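PDB 3LM8: thiamine pyrophosphokinase from Bacillus subtilis, which catalyses the ATP-dependent conversion of thiamine to thiamine diphosphate, with release of AMP, and serves in thiamine salvage. Local coordinates for residues A[5-10]-A[26-31]; A[14-19]-A[98-103]; A[137-142]-A[207-212]; A[144-149]-A[198-203]. The protein carries 1 engineered substitution. All coordinates share one frame; numbering follows the deposited sequence.

Overall arrangement
Contacts 1 and 2 belong to the alpha/beta part of the chain. Contact 4 belongs to the thiamine-binding part, and contact 3 joins the two by the shared sheet. One mixed sheet carries contacts 1, 2 and 3. Contacts 1 and 2 have centres about 8 Å apart and share a border, where strand 3-7 pairs with strand 96-100. The centre of contact 3 is about 22 Å from that of contact 1. Contact 4 is in a second, antiparallel sheet, its centre about 9 Å from that of contact 3, nested in the loop contact 3 closes. Bound thiamine is about 10 Å from the side chains of Leu-207 and Phe-200. A magnesium ion lies about 5 Å from that of Ile-15.

Contact 1 of 4, residues A[5-10]-A[26-31]; sequences NIVAGG and TLWIGV
Asn-5 and Trp-28 both turn their side chains beside their own backbone N (chi1 -66° and -64°), which lays the asparagine over the indole. CB of Asn-5 is 3.6 Å from the centroid of the six-membered ring of Trp-28, a CH-pi contact. ND2 lies above the same face, nearer the rim, with the amide almost perpendicular to the ring. Asn-5 ND2 also meets CG2 of Thr-26 at 3.3 Å. OD1 accepts a hydrogen bond from Gln-98 on the next strand, which helps fix the amide rotation. At the indole edge, CG2 of Val-7 is 3.8 Å from CZ3 of Trp-28. These residues sit on two neighbouring parallel strands of the alpha/beta catalytic domain. Four backbone hydrogen bonds join the strands, from Asn-5 N to Leu-27 O (2.9 Å) through to Val-31 N to Val-7 O (3.0 Å). On the opposite face of the sheet from Asn-5 and Trp-28, Ile-6 and Ile-29 lie side by side and point the same way. CG1 of Ile-29 stands between its backbone N and carbonyl carbon (chi1 52°), which directs CD1 to CG1 of Ile-6. Helix 81-92 packs on this isoleucine face, and helix 33-41 on Val-7 and Trp-28.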
loop_
_atom_site.group_PDB
_atom_site.type_symbol
_atom_site.label_atom_id
_atom_site.label_comp_id
_atom_site.label_asym_id
_atom_site.label_seq_id
_atom_site.Cartn_x
_atom_site.Cartn_y
_atom_site.Cartn_z
ATOM N N ASN A 5 8.106 2.109 -5.875
ATOM C CA ASN A 5 7.311 0.901 -5.665
ATOM C C ASN A 5 8.134 -0.123 -4.909
ATOM O O ASN A 5 9.245 -0.480 -5.325
ATOM C CB ASN A 5 6.872 0.261 -6.979
ATOM C CG ASN A 5 5.913 1.110 -7.749
ATOM O OD1 ASN A 5 5.444 2.144 -7.267
ATOM N ND2 ASN A 5 5.609 0.681 -8.964
ATOM N N ILE A 6 7.562 -0.604 -3.809
ATOM C CA ILE A 6 8.201 -1.585 -2.951
ATOM C C ILE A 6 7.420 -2.886 -3.022
ATOM O O ILE A 6 6.190 -2.893 -2.878
ATOM C CB ILE A 6 8.175 -1.122 -1.495
ATOM C CG1 ILE A 6 8.687 0.317 -1.387
ATOM C CG2 ILE A 6 8.970 -2.075 -0.648
ATOM C CD1 ILE A 6 8.575 0.919 0.014
ATOM N N VAL A 7 8.126 -3.989 -3.238
ATOM C CA VAL A 7 7.480 -5.297 -3.294
ATOM C C VAL A 7 7.972 -6.129 -2.110
ATOM O O VAL A 7 9.107 -6.603 -2.097
ATOM C CB VAL A 7 7.803 -6.013 -4.624
ATOM C CG1 VAL A 7 7.195 -7.421 -4.650
ATOM C CG2 VAL A 7 7.262 -5.188 -5.773
ATOM N N ALA A 8 7.110 -6.273 -1.103
ATOM C CA ALA A 8 7.434 -7.042 0.094
ATOM C C ALA A 8 7.373 -8.517 -0.264
ATOM O O ALA A 8 6.929 -8.863 -1.353
ATOM C CB ALA A 8 6.447 -6.725 1.209
ATOM N N GLY A 9 7.779 -9.383 0.659
ATOM C CA GLY A 9 7.811 -10.808 0.371
ATOM C C GLY A 9 6.601 -11.667 0.664
ATOM O O GLY A 9 6.751 -12.780 1.176
ATOM N N GLY A 10 5.410 -11.169 0.339
ATOM C CA GLY A 10 4.200 -11.940 0.567
ATOM C C GLY A 10 4.019 -12.921 -0.572
ATOM O O GLY A 10 4.807 -12.898 -1.515
ATOM N N THR A 26 9.379 5.767 -12.029
ATOM C CA THR A 26 9.025 4.830 -10.985
ATOM C C THR A 26 10.209 3.903 -10.688
ATOM O O THR A 26 10.555 3.047 -11.504
ATOM C CB THR A 26 7.787 3.994 -11.420
ATOM O OG1 THR A 26 6.615 4.808 -11.328
ATOM C CG2 THR A 26 7.615 2.748 -10.547
ATOM N N LEU A 27 10.838 4.097 -9.531
ATOM C CA LEU A 27 11.958 3.255 -9.102
ATOM C C LEU A 27 11.392 2.088 -8.312
ATOM O O LEU A 27 10.357 2.214 -7.634
ATOM C CB LEU A 27 12.898 4.021 -8.179
ATOM C CG LEU A 27 13.534 5.276 -8.758
ATOM C CD1 LEU A 27 13.870 6.253 -7.631
ATOM C CD2 LEU A 27 14.766 4.882 -9.575
ATOM N N TRP A 28 12.077 0.955 -8.385
ATOM C CA TRP A 28 11.647 -0.225 -7.654
ATOM C C TRP A 28 12.662 -0.689 -6.611
ATOM O O TRP A 28 13.871 -0.491 -6.757
ATOM C CB TRP A 28 11.379 -1.382 -8.607
ATOM C CG TRP A 28 10.256 -1.182 -9.566
ATOM C CD1 TRP A 28 10.332 -0.612 -10.797
ATOM C CD2 TRP A 28 8.912 -1.675 -9.432
ATOM N NE1 TRP A 28 9.127 -0.735 -11.455
ATOM C CE2 TRP A 28 8.238 -1.382 -10.638
ATOM C CE3 TRP A 28 8.216 -2.341 -8.414
ATOM C CZ2 TRP A 28 6.901 -1.734 -10.857
ATOM C CZ3 TRP A 28 6.887 -2.692 -8.635
ATOM C CH2 TRP A 28 6.246 -2.389 -9.846
ATOM N N ILE A 29 12.158 -1.304 -5.550
ATOM C CA ILE A 29 13.018 -1.839 -4.506
ATOM C C ILE A 29 12.366 -3.120 -4.031
ATOM O O ILE A 29 11.141 -3.202 -3.967
ATOM C CB ILE A 29 13.179 -0.872 -3.305
ATOM C CG1 ILE A 29 11.814 -0.432 -2.790
ATOM C CG2 ILE A 29 14.009 0.324 -3.710
ATOM C CD1 ILE A 29 11.894 0.401 -1.522
ATOM N N GLY A 30 13.189 -4.121 -3.729
ATOM C CA GLY A 30 12.677 -5.395 -3.268
ATOM C C GLY A 30 12.933 -5.617 -1.794
ATOM O O GLY A 30 13.978 -5.229 -1.267
ATOM N N VAL A 31 11.967 -6.241 -1.129
ATOM C CA VAL A 31 12.049 -6.530 0.299
ATOM C C VAL A 31 11.764 -8.012 0.472
ATOM O O VAL A 31 10.743 -8.502 0.016
ATOM C CB VAL A 31 11.000 -5.687 1.102
ATOM C CG1 VAL A 31 10.778 -6.280 2.478
ATOM C CG2 VAL A 31 11.468 -4.228 1.223
#

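Contact 2 of 4, residues A[14-19]-A[98-103]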
loop_
_atom_site.group_PDB
_atom_site.type_symbol
_atom_site.label_atom_id
_atom_site.label_comp_id
_atom_site.label_asym_id
_atom_site.label_seq_id
_atom_site.Cartn_x
_atom_site.Cartn_y
_atom_site.Cartn_z
ATOM N N LEU A 14 -1.177 -13.217 -4.593
ATOM C CA LEU A 14 -2.016 -12.126 -4.123
ATOM C C LEU A 14 -1.547 -10.798 -4.703
ATOM O O LEU A 14 -2.172 -9.761 -4.480
ATOM C CB LEU A 14 -2.009 -12.048 -2.591
ATOM C CG LEU A 14 -2.776 -13.096 -1.769
ATOM C CD1 LEU A 14 -4.168 -13.256 -2.341
ATOM C CD2 LEU A 14 -2.056 -14.424 -1.791
ATOM N N ILE A 15 -0.452 -10.848 -5.460
ATOM C CA ILE A 15 0.144 -9.663 -6.074
ATOM C C ILE A 15 -0.264 -9.476 -7.539
ATOM O O ILE A 15 -0.296 -10.434 -8.316
ATOM C CB ILE A 15 1.680 -9.737 -5.975
ATOM C CG1 ILE A 15 2.085 -9.953 -4.520
ATOM C CG2 ILE A 15 2.313 -8.459 -6.499
ATOM C CD1 ILE A 15 3.560 -10.041 -4.324
ATOM N N PRO A 16 -0.572 -8.226 -7.935
ATOM C CA PRO A 16 -0.988 -7.860 -9.294
ATOM C C PRO A 16 0.157 -7.906 -10.276
ATOM O O PRO A 16 1.298 -8.187 -9.917
ATOM C CB PRO A 16 -1.477 -6.414 -9.145
ATOM C CG PRO A 16 -1.652 -6.223 -7.674
ATOM C CD PRO A 16 -0.554 -7.035 -7.073
ATOM N N ASP A 17 -0.164 -7.605 -11.524
ATOM C CA ASP A 17 0.831 -7.535 -12.573
ATOM C C ASP A 17 1.649 -6.282 -12.235
ATOM O O ASP A 17 1.109 -5.172 -12.124
ATOM C CB ASP A 17 0.134 -7.369 -13.927
ATOM C CG ASP A 17 1.044 -6.785 -14.989
ATOM O OD1 ASP A 17 0.524 -6.040 -15.850
ATOM O OD2 ASP A 17 2.266 -7.070 -14.971
ATOM N N LEU A 18 2.947 -6.450 -12.039
ATOM C CA LEU A 18 3.771 -5.299 -11.722
ATOM C C LEU A 18 4.141 -4.565 -13.018
ATOM O O LEU A 18 4.199 -3.336 -13.049
ATOM C CB LEU A 18 5.024 -5.753 -10.962
ATOM C CG LEU A 18 4.698 -6.573 -9.711
ATOM C CD1 LEU A 18 5.982 -7.051 -9.023
ATOM C CD2 LEU A 18 3.867 -5.720 -8.769
ATOM N N THR A 19 4.368 -5.337 -14.081
ATOM C CA THR A 19 4.731 -4.814 -15.397
ATOM C C THR A 19 4.036 -3.497 -15.753
ATOM O O THR A 19 4.698 -2.491 -16.030
ATOM C CB THR A 19 4.408 -5.857 -16.497
ATOM O OG1 THR A 19 5.278 -6.984 -16.346
ATOM C CG2 THR A 19 4.597 -5.271 -17.885
ATOM N N GLN A 98 4.128 3.060 -3.482
ATOM C CA GLN A 98 3.163 1.992 -3.693
ATOM C C GLN A 98 3.811 0.686 -3.270
ATOM O O GLN A 98 4.897 0.341 -3.732
ATOM C CB GLN A 98 2.718 1.950 -5.157
ATOM C CG GLN A 98 1.718 3.056 -5.494
ATOM C CD GLN A 98 1.345 3.104 -6.968
ATOM O OE1 GLN A 98 0.170 3.304 -7.321
ATOM N NE2 GLN A 98 2.346 2.938 -7.840
ATOM N N ILE A 99 3.141 -0.033 -2.376
ATOM C CA ILE A 99 3.675 -1.281 -1.848
ATOM C C ILE A 99 2.854 -2.501 -2.230
ATOM O O ILE A 99 1.620 -2.494 -2.139
ATOM C CB ILE A 99 3.769 -1.228 -0.309
ATOM C CG1 ILE A 99 4.439 0.085 0.131
ATOM C CG2 ILE A 99 4.555 -2.429 0.190
ATOM C CD1 ILE A 99 4.421 0.352 1.626
ATOM N N PHE A 100 3.556 -3.558 -2.632
ATOM C CA PHE A 100 2.920 -4.809 -3.038
ATOM C C PHE A 100 3.430 -5.960 -2.169
ATOM O O PHE A 100 4.404 -5.794 -1.423
ATOM C CB PHE A 100 3.235 -5.085 -4.511
ATOM C CG PHE A 100 2.937 -3.929 -5.411
ATOM C CD1 PHE A 100 1.759 -3.892 -6.152
ATOM C CD2 PHE A 100 3.828 -2.855 -5.503
ATOM C CE1 PHE A 100 1.467 -2.801 -6.980
ATOM C CE2 PHE A 100 3.550 -1.760 -6.324
ATOM C CZ PHE A 100 2.364 -1.734 -7.065
ATOM N N GLY A 101 2.785 -7.124 -2.285
ATOM C CA GLY A 101 3.197 -8.282 -1.503
ATOM C C GLY A 101 2.960 -7.923 -0.059
ATOM O O GLY A 101 3.750 -8.238 0.836
ATOM N N ILE A 102 1.833 -7.260 0.146
ATOM C CA ILE A 102 1.436 -6.766 1.439
ATOM C C ILE A 102 0.394 -7.625 2.152
ATOM O O ILE A 102 0.052 -7.389 3.320
ATOM C CB ILE A 102 0.955 -5.319 1.255
ATOM C CG1 ILE A 102 2.040 -4.374 1.766
ATOM C CG2 ILE A 102 -0.409 -5.103 1.903
ATOM C CD1 ILE A 102 1.681 -2.914 1.623
ATOM N N THR A 103 -0.113 -8.628 1.448
ATOM C CA THR A 103 -1.099 -9.525 2.032
ATOM C C THR A 103 -0.554 -10.936 1.946
ATOM O O THR A 103 0.325 -11.216 1.142
ATOM C CB THR A 103 -2.431 -9.428 1.296
ATOM O OG1 THR A 103 -2.205 -9.539 -0.110
ATOM C CG2 THR A 103 -3.091 -8.090 1.587
#
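Phe-100, the last residue of strand 96-100, meets three residues of the loop 14-19. CD2 of Leu-18 lies over one face of its ring, 4.0 Å from the ring centroid of Phe-100, in a CH-pi contact. The methyl is offset toward the rim, and the two side chains run past each other in opposite directions. CD of Pro-16 comes to the ring edge, 4.0 Å from CD1 of Phe-100. Further back, CG2 of Ile-15 touches CB of Phe-100, and these two side chains cross at about a right angle. Gly-101 follows with a positive phi of 64°, where the chain leaves the strand. The other branch of Ile-15 is fully extended (chi2 180°) and brings its CD1 to CA of Gly-101. Thr-103 closes the contact. Its OG1 stands between the backbone N and the carbonyl carbon (chi1 49°) and faces CB of Leu-14 at 3.5 Å. The touching parts of the two segments run in opposite directions. By touching Phe-100 and Gly-101 the loop lies across the C-terminal end of strand 96-100, where nucleotide-binding alpha/beta folds commonly place their active sites, and a magnesium ion is about 5 Å from the side chain of Ile-15. Strand 126-131 flanks the contact, with Ile-130 against Pro-16 and Phe-100. Strand 3-7 brings Val-7 to Leu-18, and helix 107-122 brings Phe-110 to Thr-103.

Contact 3 of 4, residues A[137-142]-A[207-212]; sequences QMFPPG and LIMIRS
Gln-137 to Phe-139 pair with Leu-207 to Met-209 as antiparallel strands, their axes 150° apart in direction. Gln-137 with Met-209 and Phe-139 with Leu-207 are hydrogen-bonded pairs. Each is closed by two backbone bonds, such as Met-209 N to Gln-137 O (2.7 Å) and Leu-207 N to Phe-139 O (2.9 Å). Met-138 and Ile-208 form the non-hydrogen-bonded pair between them. Both methionines are selenomethionines. On the face of Met-138 and Ile-208, CG of Met-138 meets CG1 of Ile-208 at 3.7 Å, and the chains lie aslant to each other. The other face holds Gln-137, Phe-139, Leu-207 and Met-209. Phe-139 swings its ring beside its own backbone N (chi1 -62°), and the ring edge approaches Met-209, with CE1 of Phe-139 4.1 Å from CB of Met-209. The Met-209 chain leads away from there, toward Ile-155 and Phe-157 of the next strand. The mixed sheet here lies between helix 107-122 and the second sheet, with which it forms the beta-sandwich of the thiamine-binding part. Helix 107-122 packs on Met-138 through Leu-117, Tyr-118 and Val-121. Strand 197-202 of the second sheet packs on the other face, where Phe-200 meets Phe-139 edge-to-face.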
loop_
_atom_site.group_PDB
_atom_site.type_symbol
_atom_site.label_atom_id
_atom_site.label_comp_id
_atom_site.label_asym_id
_atom_site.label_seq_id
_atom_site.Cartn_x
_atom_site.Cartn_y
_atom_site.Cartn_z
ATOM N N GLN A 137 -5.433 2.977 1.627
ATOM C CA GLN A 137 -4.828 4.292 1.793
ATOM C C GLN A 137 -5.418 4.989 3.003
ATOM O O GLN A 137 -6.610 4.876 3.290
ATOM C CB GLN A 137 -5.061 5.147 0.551
ATOM C CG GLN A 137 -3.847 5.910 0.082
ATOM C CD GLN A 137 -4.156 6.800 -1.113
ATOM O OE1 GLN A 137 -4.556 6.320 -2.179
ATOM N NE2 GLN A 137 -3.974 8.109 -0.939
HETATM N N MSE A 138 -4.564 5.701 3.722
HETATM C CA MSE A 138 -4.987 6.423 4.902
HETATM C C MSE A 138 -4.960 7.909 4.627
HETATM O O MSE A 138 -4.116 8.395 3.881
HETATM C CB MSE A 138 -4.069 6.101 6.079
HETATM C CG MSE A 138 -4.528 4.918 6.912
HETATM SE SE MSE A 138 -3.496 4.708 8.535
HETATM C CE MSE A 138 -2.856 6.520 8.760
ATOM N N PHE A 139 -5.888 8.638 5.223
ATOM C CA PHE A 139 -5.916 10.077 5.019
ATOM C C PHE A 139 -6.111 10.876 6.290
ATOM O O PHE A 139 -6.864 10.484 7.197
ATOM C CB PHE A 139 -7.041 10.496 4.065
ATOM C CG PHE A 139 -6.929 9.931 2.681
ATOM C CD1 PHE A 139 -7.353 8.635 2.408
ATOM C CD2 PHE A 139 -6.431 10.714 1.640
ATOM C CE1 PHE A 139 -7.286 8.122 1.113
ATOM C CE2 PHE A 139 -6.356 10.215 0.343
ATOM C CZ PHE A 139 -6.786 8.913 0.073
ATOM N N PRO A 140 -5.403 12.002 6.384
ATOM C CA PRO A 140 -5.530 12.876 7.552
ATOM C C PRO A 140 -6.742 13.755 7.218
ATOM O O PRO A 140 -7.315 13.642 6.132
ATOM C CB PRO A 140 -4.225 13.674 7.532
ATOM C CG PRO A 140 -3.918 13.788 6.043
ATOM C CD PRO A 140 -4.238 12.375 5.553
ATOM N N PRO A 141 -7.169 14.617 8.146
ATOM C CA PRO A 141 -8.322 15.451 7.793
ATOM C C PRO A 141 -8.079 16.246 6.499
ATOM O O PRO A 141 -6.961 16.662 6.211
ATOM C CB PRO A 141 -8.476 16.331 9.024
ATOM C CG PRO A 141 -8.156 15.339 10.136
ATOM C CD PRO A 141 -6.900 14.668 9.597
ATOM N N GLY A 142 -9.128 16.436 5.711
ATOM C CA GLY A 142 -8.986 17.158 4.462
ATOM C C GLY A 142 -10.176 16.866 3.572
ATOM O O GLY A 142 -11.205 16.414 4.064
ATOM N N LEU A 207 -8.569 8.526 8.593
ATOM C CA LEU A 207 -9.476 7.664 7.857
ATOM C C LEU A 207 -8.735 6.684 6.953
ATOM O O LEU A 207 -7.710 7.025 6.353
ATOM C CB LEU A 207 -10.414 8.515 7.018
ATOM C CG LEU A 207 -11.581 7.746 6.415
ATOM C CD1 LEU A 207 -12.586 7.428 7.531
ATOM C CD2 LEU A 207 -12.234 8.572 5.308
ATOM N N ILE A 208 -9.250 5.461 6.870
ATOM C CA ILE A 208 -8.653 4.440 6.016
ATOM C C ILE A 208 -9.618 4.241 4.864
ATOM O O ILE A 208 -10.832 4.313 5.054
ATOM C CB ILE A 208 -8.492 3.090 6.747
ATOM C CG1 ILE A 208 -7.682 3.280 8.023
ATOM C CG2 ILE A 208 -7.765 2.084 5.835
ATOM C CD1 ILE A 208 -7.569 2.024 8.866
HETATM N N MSE A 209 -9.089 3.999 3.672
HETATM C CA MSE A 209 -9.944 3.777 2.520
HETATM C C MSE A 209 -9.548 2.508 1.808
HETATM O O MSE A 209 -8.424 2.374 1.332
HETATM C CB MSE A 209 -9.861 4.937 1.531
HETATM C CG MSE A 209 -10.686 4.706 0.252
HETATM SE SE MSE A 209 -10.379 6.006 -1.165
HETATM C CE MSE A 209 -12.072 6.918 -1.168
ATOM N N ILE A 210 -10.479 1.572 1.742
ATOM C CA ILE A 210 -10.236 0.316 1.066
ATOM C C ILE A 210 -11.087 0.272 -0.194
ATOM O O ILE A 210 -12.312 0.375 -0.137
ATOM C CB ILE A 210 -10.623 -0.905 1.939
ATOM C CG1 ILE A 210 -9.849 -0.888 3.258
ATOM C CG2 ILE A 210 -10.369 -2.202 1.161
ATOM C CD1 ILE A 210 -10.349 0.138 4.244
ATOM N N ARG A 211 -10.431 0.151 -1.336
ATOM C CA ARG A 211 -11.141 0.039 -2.594
ATOM C C ARG A 211 -10.889 -1.421 -2.962
ATOM O O ARG A 211 -9.741 -1.881 -2.968
ATOM C CB ARG A 211 -10.566 1.028 -3.604
ATOM C CG ARG A 211 -10.551 2.446 -3.016
ATOM C CD ARG A 211 -10.310 3.510 -4.055
ATOM N NE ARG A 211 -11.313 3.441 -5.115
ATOM C CZ ARG A 211 -11.425 4.327 -6.102
ATOM N NH1 ARG A 211 -10.590 5.362 -6.165
ATOM N NH2 ARG A 211 -12.365 4.173 -7.030
ATOM N N SER A 212 -11.967 -2.163 -3.207
ATOM C CA SER A 212 -11.843 -3.578 -3.514
ATOM C C SER A 212 -12.768 -4.135 -4.580
ATOM O O SER A 212 -13.530 -3.408 -5.220
ATOM C CB SER A 212 -12.003 -4.390 -2.228
ATOM O OG SER A 212 -12.921 -3.777 -1.344
#

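Contact 4 of 4, residues A[144-149]-A[198-203]. Engineered in segment 198-203: Val-203 (natural residue Ala).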
loop_
_atom_site.group_PDB
_atom_site.type_symbol
_atom_site.label_atom_id
_atom_site.label_comp_id
_atom_site.label_asym_id
_atom_site.label_seq_id
_atom_site.Cartn_x
_atom_site.Cartn_y
_atom_site.Cartn_z
ATOM N N TYR A 144 -10.947 14.967 -0.190
ATOM C CA TYR A 144 -10.390 14.208 -1.310
ATOM C C TYR A 144 -11.373 13.732 -2.389
ATOM O O TYR A 144 -12.533 13.416 -2.109
ATOM C CB TYR A 144 -9.641 12.998 -0.744
ATOM C CG TYR A 144 -8.831 13.310 0.499
ATOM C CD1 TYR A 144 -7.503 13.721 0.408
ATOM C CD2 TYR A 144 -9.414 13.226 1.773
ATOM C CE1 TYR A 144 -6.765 14.046 1.554
ATOM C CE2 TYR A 144 -8.691 13.549 2.926
ATOM C CZ TYR A 144 -7.363 13.958 2.809
ATOM O OH TYR A 144 -6.637 14.278 3.939
ATOM N N ASP A 145 -10.875 13.672 -3.624
ATOM C CA ASP A 145 -11.651 13.227 -4.782
ATOM C C ASP A 145 -11.173 11.847 -5.225
ATOM O O ASP A 145 -9.994 11.527 -5.093
ATOM C CB ASP A 145 -11.444 14.175 -5.970
ATOM C CG ASP A 145 -12.273 15.445 -5.884
ATOM O OD1 ASP A 145 -11.928 16.409 -6.607
ATOM O OD2 ASP A 145 -13.270 15.481 -5.124
ATOM N N ILE A 146 -12.089 11.034 -5.749
ATOM C CA ILE A 146 -11.741 9.717 -6.289
ATOM C C ILE A 146 -12.498 9.561 -7.593
ATOM O O ILE A 146 -13.511 10.213 -7.822
ATOM C CB ILE A 146 -12.141 8.513 -5.385
ATOM C CG1 ILE A 146 -13.622 8.572 -5.042
ATOM C CG2 ILE A 146 -11.291 8.472 -4.132
ATOM C CD1 ILE A 146 -14.072 7.377 -4.225
ATOM N N GLU A 147 -11.991 8.689 -8.450
ATOM C CA GLU A 147 -12.612 8.423 -9.739
ATOM C C GLU A 147 -13.191 7.010 -9.651
ATOM O O GLU A 147 -12.714 6.196 -8.866
ATOM C CB GLU A 147 -11.552 8.517 -10.846
ATOM C CG GLU A 147 -12.111 8.622 -12.257
ATOM C CD GLU A 147 -11.038 8.944 -13.287
ATOM O OE1 GLU A 147 -10.293 9.927 -13.075
ATOM O OE2 GLU A 147 -10.944 8.220 -14.305
ATOM N N LYS A 148 -14.235 6.732 -10.422
ATOM C CA LYS A 148 -14.830 5.407 -10.403
ATOM C C LYS A 148 -13.782 4.425 -10.888
ATOM O O LYS A 148 -13.003 4.738 -11.784
ATOM C CB LYS A 148 -16.058 5.340 -11.319
ATOM C CG LYS A 148 -16.668 3.944 -11.410
ATOM C CD LYS A 148 -18.064 3.955 -12.025
ATOM C CE LYS A 148 -19.086 4.602 -11.104
ATOM N NZ LYS A 148 -20.480 4.440 -11.613
ATOM N N ASP A 149 -13.748 3.242 -10.290
ATOM C CA ASP A 149 -12.779 2.243 -10.703
ATOM C C ASP A 149 -13.481 1.123 -11.453
ATOM O O ASP A 149 -14.303 0.393 -10.891
ATOM C CB ASP A 149 -12.034 1.684 -9.491
ATOM C CG ASP A 149 -10.863 0.813 -9.886
ATOM O OD1 ASP A 149 -10.021 0.520 -9.014
ATOM O OD2 ASP A 149 -10.786 0.419 -11.069
ATOM N N GLY A 198 -16.171 11.154 -7.135
ATOM C CA GLY A 198 -16.786 11.191 -5.830
ATOM C C GLY A 198 -15.917 11.989 -4.880
ATOM O O GLY A 198 -14.695 12.075 -5.040
ATOM N N THR A 199 -16.543 12.578 -3.875
ATOM C CA THR A 199 -15.797 13.357 -2.909
ATOM C C THR A 199 -16.123 12.893 -1.494
ATOM O O THR A 199 -17.220 12.410 -1.208
ATOM C CB THR A 199 -16.134 14.860 -3.046
ATOM O OG1 THR A 199 -16.059 15.235 -4.424
ATOM C CG2 THR A 199 -15.151 15.709 -2.259
ATOM N N PHE A 200 -15.139 13.007 -0.619
ATOM C CA PHE A 200 -15.329 12.662 0.772
ATOM C C PHE A 200 -14.432 13.611 1.543
ATOM O O PHE A 200 -13.430 14.091 1.017
ATOM C CB PHE A 200 -14.974 11.188 1.051
ATOM C CG PHE A 200 -13.513 10.860 0.919
ATOM C CD1 PHE A 200 -12.953 10.599 -0.323
ATOM C CD2 PHE A 200 -12.702 10.780 2.052
ATOM C CE1 PHE A 200 -11.602 10.253 -0.437
ATOM C CE2 PHE A 200 -11.357 10.440 1.950
ATOM C CZ PHE A 200 -10.804 10.174 0.704
ATOM N N SER A 201 -14.814 13.915 2.772
ATOM C CA SER A 201 -14.037 14.819 3.600
ATOM C C SER A 201 -14.493 14.748 5.052
ATOM O O SER A 201 -15.637 14.402 5.355
ATOM C CB SER A 201 -14.147 16.253 3.065
ATOM O OG SER A 201 -15.475 16.563 2.696
ATOM N N PHE A 202 -13.566 15.060 5.943
ATOM C CA PHE A 202 -13.803 15.033 7.377
ATOM C C PHE A 202 -12.810 16.009 8.005
ATOM O O PHE A 202 -11.750 16.289 7.437
ATOM C CB PHE A 202 -13.606 13.604 7.920
ATOM C CG PHE A 202 -12.347 12.935 7.433
ATOM C CD1 PHE A 202 -12.222 12.545 6.102
ATOM C CD2 PHE A 202 -11.258 12.760 8.290
ATOM C CE1 PHE A 202 -11.041 12.005 5.632
ATOM C CE2 PHE A 202 -10.065 12.212 7.823
ATOM C CZ PHE A 202 -9.957 11.838 6.489
ATOM N N VAL A 203 -13.145 16.526 9.176
ATOM C CA VAL A 203 -12.281 17.501 9.815
ATOM C C VAL A 203 -11.288 16.992 10.858
ATOM O O VAL A 203 -10.246 17.614 11.070
ATOM C CB VAL A 203 -13.140 18.614 10.429
ATOM C CG1 VAL A 203 -13.944 19.286 9.319
ATOM C CG2 VAL A 203 -14.075 18.035 11.493
#
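Tyr-144 and Phe-200 meet as cross-strand neighbours in an antiparallel sheet. The sheet forms one layer of the beta-sandwich that is the thiamine-binding part of this family. The nearest atoms are CB of Tyr-144 and CZ of Phe-200, 3.4 Å apart. Their rings are oblique, with centroids 5.2 Å apart and planes at 31°. Phe-200 carries CG between its backbone N and carbonyl carbon (chi1 68°), which swings the ring toward strand 142-147, so that CA of Tyr-144 lies over one of its faces. CG2 of Ile-146 reaches the edge of the same ring, 4.1 Å from CE1 of Phe-200. On the Phe-202 side, its CE1 comes to the edge of the Tyr-144 ring, 3.9 Å from CE2 of Tyr-144. The opposite face of the sheet is polar here. The side chains of Asp-145 and Thr-199 lie side by side, and OG1 of Thr-199 donates to OD2 of Asp-145 at 2.9 Å, nearly along the C-O axis of the carboxylate.

Four backbone hydrogen bonds hold these side chains in register. Tyr-144 and Phe-200 exchange two, and Ile-146 and Gly-198 exchange two. Beyond them, strand 207-212 of the other sheet packs on the aromatic face, with Met-209 against Ile-146 and Phe-200. Leu-169 of strand 167-170 also touches Phe-200, and the ring of Phe-157 meets that of Phe-200 with planes at about 45°. The phenol of Tyr-144 is anchored at its far end by a hydrogen bond between OH and the backbone O of Pro-140.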